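Local coordinates for selenium-binding protein (Sulfolobus tokodaii, PDB 2ECE), which is of unknown function but folds as a beta propeller and may bind selenium, at residues Gly136-His141 and Ile152-Glu158; Glu161-Gly165 and Arg184-Ala190. All coordinates share one frame; numbering follows the deposited sequence.

Overall arrangement
The two contacts show how a propeller blade is built and then tied to the next. Contact 1 joins the first two strands of the blade formed by 140-145, 150-154, 165-169 and 176-179, together with their extensions; contact 2 pins the loop before its third strand to the connection leading on to strand 193-196. Their centres lie about 10 Å apart, about 16 and 20 Å from the centre of the chain. They touch directly: Ala154 N probably donates to Gly165 O (2.6 Å), Tyr137 OH and Arg184 NH2 probably share a hydrogen bond at 2.8 Å, and Tyr137 CE1 packs 3.4 Å from Gly164 C.

Contact 1: residues Gly136-His141 and Ile152-Glu158; sequences GYSRLH and ISALGNE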
loop_
_atom_site.group_PDB
_atom_site.type_symbol
_atom_site.label_atom_id
_atom_site.label_comp_id
_atom_site.label_asym_id
_atom_site.label_seq_id
_atom_site.Cartn_x
_atom_site.Cartn_y
_atom_site.Cartn_z
ATOM N N GLY A 136 -3.303 19.644 10.885
ATOM C CA GLY A 136 -4.080 20.360 9.886
ATOM C C GLY A 136 -4.433 19.467 8.701
ATOM O O GLY A 136 -4.866 19.952 7.655
ATOM N N TYR A 137 -4.240 18.158 8.868
ATOM C CA TYR A 137 -4.537 17.177 7.823
ATOM C C TYR A 137 -5.640 16.203 8.236
ATOM O O TYR A 137 -5.883 15.984 9.430
ATOM C CB TYR A 137 -3.291 16.344 7.485
ATOM C CG TYR A 137 -2.166 17.078 6.796
ATOM C CD1 TYR A 137 -2.414 17.931 5.721
ATOM C CD2 TYR A 137 -0.836 16.864 7.174
ATOM C CE1 TYR A 137 -1.367 18.550 5.034
ATOM C CE2 TYR A 137 0.217 17.478 6.493
ATOM C CZ TYR A 137 -0.059 18.317 5.424
ATOM O OH TYR A 137 0.972 18.903 4.731
ATOM N N SER A 138 -6.295 15.607 7.243
ATOM C CA SER A 138 -7.346 14.624 7.500
ATOM C C SER A 138 -7.281 13.517 6.445
ATOM O O SER A 138 -6.690 13.711 5.375
ATOM C CB SER A 138 -8.732 15.289 7.495
ATOM O OG SER A 138 -9.114 15.714 6.198
ATOM N N ARG A 139 -7.894 12.372 6.756
ATOM C CA ARG A 139 -7.926 11.198 5.875
ATOM C C ARG A 139 -6.514 10.635 5.728
ATOM O O ARG A 139 -5.839 10.844 4.714
ATOM C CB ARG A 139 -8.511 11.556 4.504
ATOM C CG ARG A 139 -10.044 11.684 4.473
ATOM C CD ARG A 139 -10.552 12.994 5.086
ATOM N NE ARG A 139 -11.981 13.181 4.823
ATOM C CZ ARG A 139 -12.636 14.338 4.954
ATOM N NH1 ARG A 139 -12.007 15.438 5.351
ATOM N NH2 ARG A 139 -13.929 14.395 4.675
ATOM N N LEU A 140 -6.088 9.909 6.757
ATOM C CA LEU A 140 -4.747 9.334 6.831
ATOM C C LEU A 140 -4.585 8.047 6.042
ATOM O O LEU A 140 -5.398 7.119 6.148
ATOM C CB LEU A 140 -4.372 9.121 8.295
ATOM C CG LEU A 140 -3.829 10.362 9.016
ATOM C CD1 LEU A 140 -4.705 11.581 8.756
ATOM C CD2 LEU A 140 -3.734 10.055 10.503
ATOM N N HIS A 141 -3.509 7.996 5.260
ATOM C CA HIS A 141 -3.239 6.866 4.384
ATOM C C HIS A 141 -2.012 6.011 4.745
ATOM O O HIS A 141 -2.106 5.067 5.527
ATOM C CB HIS A 141 -3.106 7.399 2.949
ATOM C CG HIS A 141 -3.033 6.332 1.901
ATOM N ND1 HIS A 141 -4.155 5.739 1.359
ATOM C CD2 HIS A 141 -1.970 5.751 1.296
ATOM C CE1 HIS A 141 -3.786 4.839 0.464
ATOM N NE2 HIS A 141 -2.465 4.826 0.407
ATOM N N ILE A 152 3.149 9.729 8.475
ATOM C CA ILE A 152 1.856 9.305 7.954
ATOM C C ILE A 152 1.349 10.300 6.926
ATOM O O ILE A 152 1.292 11.493 7.195
ATOM C CB ILE A 152 0.801 9.206 9.086
ATOM C CG1 ILE A 152 1.333 8.312 10.215
ATOM C CG2 ILE A 152 -0.503 8.651 8.531
ATOM C CD1 ILE A 152 0.430 8.245 11.426
ATOM N N SER A 153 0.975 9.814 5.747
ATOM C CA SER A 153 0.468 10.707 4.716
ATOM C C SER A 153 -1.030 10.941 4.911
ATOM O O SER A 153 -1.721 10.133 5.534
ATOM C CB SER A 153 0.733 10.123 3.328
ATOM O OG SER A 153 0.007 8.925 3.135
ATOM N N ALA A 154 -1.523 12.059 4.384
ATOM C CA ALA A 154 -2.936 12.408 4.497
ATOM C C ALA A 154 -3.424 12.995 3.174
ATOM O O ALA A 154 -2.717 13.767 2.529
ATOM C CB ALA A 154 -3.141 13.410 5.645
ATOM N N LEU A 155 -4.637 12.624 2.774
ATOM C CA LEU A 155 -5.216 13.076 1.514
ATOM C C LEU A 155 -5.576 14.561 1.406
ATOM O O LEU A 155 -5.555 15.124 0.313
ATOM C CB LEU A 155 -6.456 12.240 1.193
ATOM C CG LEU A 155 -6.357 10.996 0.296
ATOM C CD1 LEU A 155 -5.005 10.327 0.411
ATOM C CD2 LEU A 155 -7.491 10.057 0.642
ATOM N N GLY A 156 -5.909 15.206 2.519
ATOM C CA GLY A 156 -6.262 16.614 2.427
ATOM C C GLY A 156 -6.156 17.398 3.721
ATOM O O GLY A 156 -5.614 16.900 4.706
ATOM N N ASN A 157 -6.644 18.640 3.711
ATOM C CA ASN A 157 -6.615 19.466 4.914
ATOM C C ASN A 157 -7.835 19.124 5.768
ATOM O O ASN A 157 -8.633 18.260 5.395
ATOM C CB ASN A 157 -6.621 20.960 4.560
ATOM C CG ASN A 157 -7.832 21.371 3.744
ATOM O OD1 ASN A 157 -8.798 20.623 3.605
ATOM N ND2 ASN A 157 -7.787 22.581 3.207
ATOM N N GLU A 158 -7.998 19.804 6.900
ATOM C CA GLU A 158 -9.125 19.498 7.772
ATOM C C GLU A 158 -10.497 19.661 7.127
ATOM O O GLU A 158 -11.464 19.069 7.593
ATOM C CB GLU A 158 -9.045 20.296 9.091
ATOM C CG GLU A 158 -8.851 21.800 8.987
ATOM C CD GLU A 158 -7.399 22.208 8.769
ATOM O OE1 GLU A 158 -7.000 22.402 7.605
ATOM O OE2 GLU A 158 -6.654 22.331 9.763
HETATM O O HOH W 1 -13.894 17.385 6.532
#
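Ser138 and Asn157 meet through the hydroxyl of one and the backbone carbonyl of the other: Ser138 OG donates to Asn157 O over 2.7 Å, approaching 45° out of the carbonyl plane. With chi1 at 70°, OG sits between its own backbone N and carbonyl carbon, close to the neighbouring arginine. Arg139 can be followed outward. Its CB packs against Leu155 CB at 4.0 Å; the chain then bends at chi2 (76°), which brings CD alongside Ser138 OG. NE forms a salt bridge with Glu214, while NH1 donates in the guanidinium plane to Ser138 OG (3.0 Å) and also to a water that in turn donates to Glu158 O. The serine hydroxyl thus both gives and receives a bond, and placing an alanine here would probably leave Asn157 O without this donor and NH1 without one acceptor, giving the guanidinium more freedom to turn. The antiparallel backbones are joined by nearly straight bonds, Ser138 N to Gly156 O (2.9 Å), Leu155 N to Arg139 O (2.9 Å) and His141 N to Ser153 O (2.8 Å). Apolar groups gather around Ala154: its CB lies 3.5 Å from Tyr137 CB and also meets Leu140 CD1, while Leu140 CG rests 3.8 Å from Ile152 CG2. Beyond CB, the Tyr137 ring brings its edge to Gly156 O and carries its hydroxyl away to Glu181. Such a hairpin, turning a corner at Arg139 on one side and at Leu155 and Gly156 on the other, supplies the first two strands of a four-stranded antiparallel beta-propeller blade.

Contact 2: residues Glu161-Gly165 and Arg184-Ala190; sequences EGPGG and RGDQYLA
Gly164 N donates to Tyr188 O over 2.9 Å, a bond with a 163° angle at the hydrogen that sets the two loops side by side. At the other end of the same tyrosine, OH receives a weak bond from Gly162 N (3.0 Å) and lies 2.6 Å from the oxygen of a water, which donates to Glu161 OE2; Glu161 OE1 is held by Asn211. One residue therefore holds the glycine-rich loop firmly through its backbone and more weakly through its phenol. With CG anti to the backbone N (chi1 -179°), the Tyr188 ring reaches along the cis peptide between Gly162 and Pro163, its CE2 3.4 Å from Gly162 C. A side chain at Gly162 would run into this ring. Pro163 then packs against two flat groups. Its CA makes a CH-pi contact 4.2 Å from the centroid of the Tyr188 ring, offset toward the rim, and its CG touches CD2 of that ring at 3.7 Å. Its CB sits over the centre of the Arg184 guanidinium, whose NH2 is hydrogen-bonded to Tyr137 OH, and lies 3.6 Å from Arg184 CZ. Gly165 CA lies at the edge of that guanidinium, where a CB would collide with NH2. Farther along, Ala190 CB covers Gly165 N at 3.8 Å. A type II' turn from Arg184 to Gln187 carries Arg184 and Tyr188 to the loop. Thus the loop between strands 150-154 and 165-169 is bound to the connection from 176-179 to 193-196, with Arg184 leaning on Trp233 of strand 229-234 and Glu161 tied to helix 210-213.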
loop_
_atom_site.group_PDB
_atom_site.type_symbol
_atom_site.label_atom_id
_atom_site.label_comp_id
_atom_site.label_asym_id
_atom_site.label_seq_id
_atom_site.Cartn_x
_atom_site.Cartn_y
_atom_site.Cartn_z
ATOM N N GLU A 161 -10.299 19.429 1.554
ATOM C CA GLU A 161 -9.681 19.951 0.335
ATOM C C GLU A 161 -8.176 19.736 0.504
ATOM O O GLU A 161 -7.764 18.787 1.170
ATOM C CB GLU A 161 -10.000 21.444 0.154
ATOM C CG GLU A 161 -11.493 21.735 -0.050
ATOM C CD GLU A 161 -12.074 21.029 -1.268
ATOM O OE1 GLU A 161 -13.279 20.698 -1.254
ATOM O OE2 GLU A 161 -11.332 20.810 -2.247
ATOM N N GLY A 162 -7.359 20.604 -0.084
ATOM C CA GLY A 162 -5.916 20.458 0.033
ATOM C C GLY A 162 -5.243 21.719 0.542
ATOM O O GLY A 162 -5.923 22.711 0.794
ATOM N N PRO A 163 -3.906 21.736 0.668
ATOM C CA PRO A 163 -2.984 20.639 0.362
ATOM C C PRO A 163 -3.067 19.478 1.340
ATOM O O PRO A 163 -3.413 19.652 2.503
ATOM C CB PRO A 163 -1.607 21.306 0.428
ATOM C CG PRO A 163 -1.903 22.777 0.224
ATOM C CD PRO A 163 -3.159 22.951 1.025
ATOM N N GLY A 164 -2.767 18.287 0.843
ATOM C CA GLY A 164 -2.723 17.124 1.699
ATOM C C GLY A 164 -1.240 17.045 1.975
ATOM O O GLY A 164 -0.491 17.939 1.551
ATOM N N GLY A 165 -0.781 16.004 2.659
ATOM C CA GLY A 165 0.644 15.932 2.917
ATOM C C GLY A 165 1.052 14.858 3.893
ATOM O O GLY A 165 0.399 13.830 3.999
ATOM N N ARG A 184 6.634 23.308 0.661
ATOM C CA ARG A 184 6.034 22.357 -0.278
ATOM C C ARG A 184 5.997 22.785 -1.741
ATOM O O ARG A 184 5.475 22.051 -2.577
ATOM C CB ARG A 184 4.605 22.022 0.164
ATOM C CG ARG A 184 3.589 23.150 -0.024
ATOM C CD ARG A 184 2.433 22.976 0.952
ATOM N NE ARG A 184 2.059 21.577 1.031
ATOM C CZ ARG A 184 1.582 20.975 2.113
ATOM N NH1 ARG A 184 1.400 21.645 3.247
ATOM N NH2 ARG A 184 1.318 19.681 2.059
ATOM N N GLY A 185 6.536 23.958 -2.054
ATOM C CA GLY A 185 6.501 24.408 -3.435
ATOM C C GLY A 185 5.056 24.383 -3.903
ATOM O O GLY A 185 4.175 24.853 -3.187
ATOM N N ASP A 186 4.792 23.827 -5.082
ATOM C CA ASP A 186 3.420 23.780 -5.557
ATOM C C ASP A 186 2.753 22.419 -5.385
ATOM O O ASP A 186 1.760 22.114 -6.044
ATOM C CB ASP A 186 3.327 24.248 -7.017
ATOM C CG ASP A 186 3.948 23.277 -8.003
ATOM O OD1 ASP A 186 3.793 23.523 -9.220
ATOM O OD2 ASP A 186 4.582 22.282 -7.585
ATOM N N GLN A 187 3.293 21.596 -4.493
ATOM C CA GLN A 187 2.684 20.294 -4.228
ATOM C C GLN A 187 1.363 20.578 -3.515
ATOM O O GLN A 187 1.312 21.394 -2.590
ATOM C CB GLN A 187 3.592 19.438 -3.336
ATOM C CG GLN A 187 2.912 18.184 -2.777
ATOM C CD GLN A 187 2.230 18.434 -1.439
ATOM O OE1 GLN A 187 1.129 17.940 -1.181
ATOM N NE2 GLN A 187 2.890 19.193 -0.579
ATOM N N TYR A 188 0.298 19.912 -3.941
ATOM C CA TYR A 188 -1.016 20.122 -3.340
ATOM C C TYR A 188 -1.691 18.782 -3.044
ATOM O O TYR A 188 -2.198 18.557 -1.940
ATOM C CB TYR A 188 -1.859 20.979 -4.291
ATOM C CG TYR A 188 -3.254 21.308 -3.816
ATOM C CD1 TYR A 188 -4.334 20.493 -4.146
ATOM C CD2 TYR A 188 -3.500 22.456 -3.055
ATOM C CE1 TYR A 188 -5.627 20.805 -3.740
ATOM C CE2 TYR A 188 -4.792 22.778 -2.638
ATOM C CZ TYR A 188 -5.848 21.949 -2.988
ATOM O OH TYR A 188 -7.125 22.259 -2.584
ATOM N N LEU A 189 -1.685 17.892 -4.028
ATOM C CA LEU A 189 -2.269 16.564 -3.879
ATOM C C LEU A 189 -1.286 15.626 -3.171
ATOM O O LEU A 189 -0.092 15.912 -3.083
ATOM C CB LEU A 189 -2.612 15.995 -5.257
ATOM C CG LEU A 189 -4.058 16.013 -5.773
ATOM C CD1 LEU A 189 -4.880 17.123 -5.141
ATOM C CD2 LEU A 189 -4.016 16.139 -7.290
ATOM N N ALA A 190 -1.792 14.502 -2.670
ATOM C CA ALA A 190 -0.954 13.530 -1.975
ATOM C C ALA A 190 -1.594 12.152 -2.062
ATOM O O ALA A 190 -2.699 12.004 -2.595
ATOM C CB ALA A 190 -0.800 13.927 -0.492
HETATM O O HOH W 2 -9.128 20.900 -3.559
#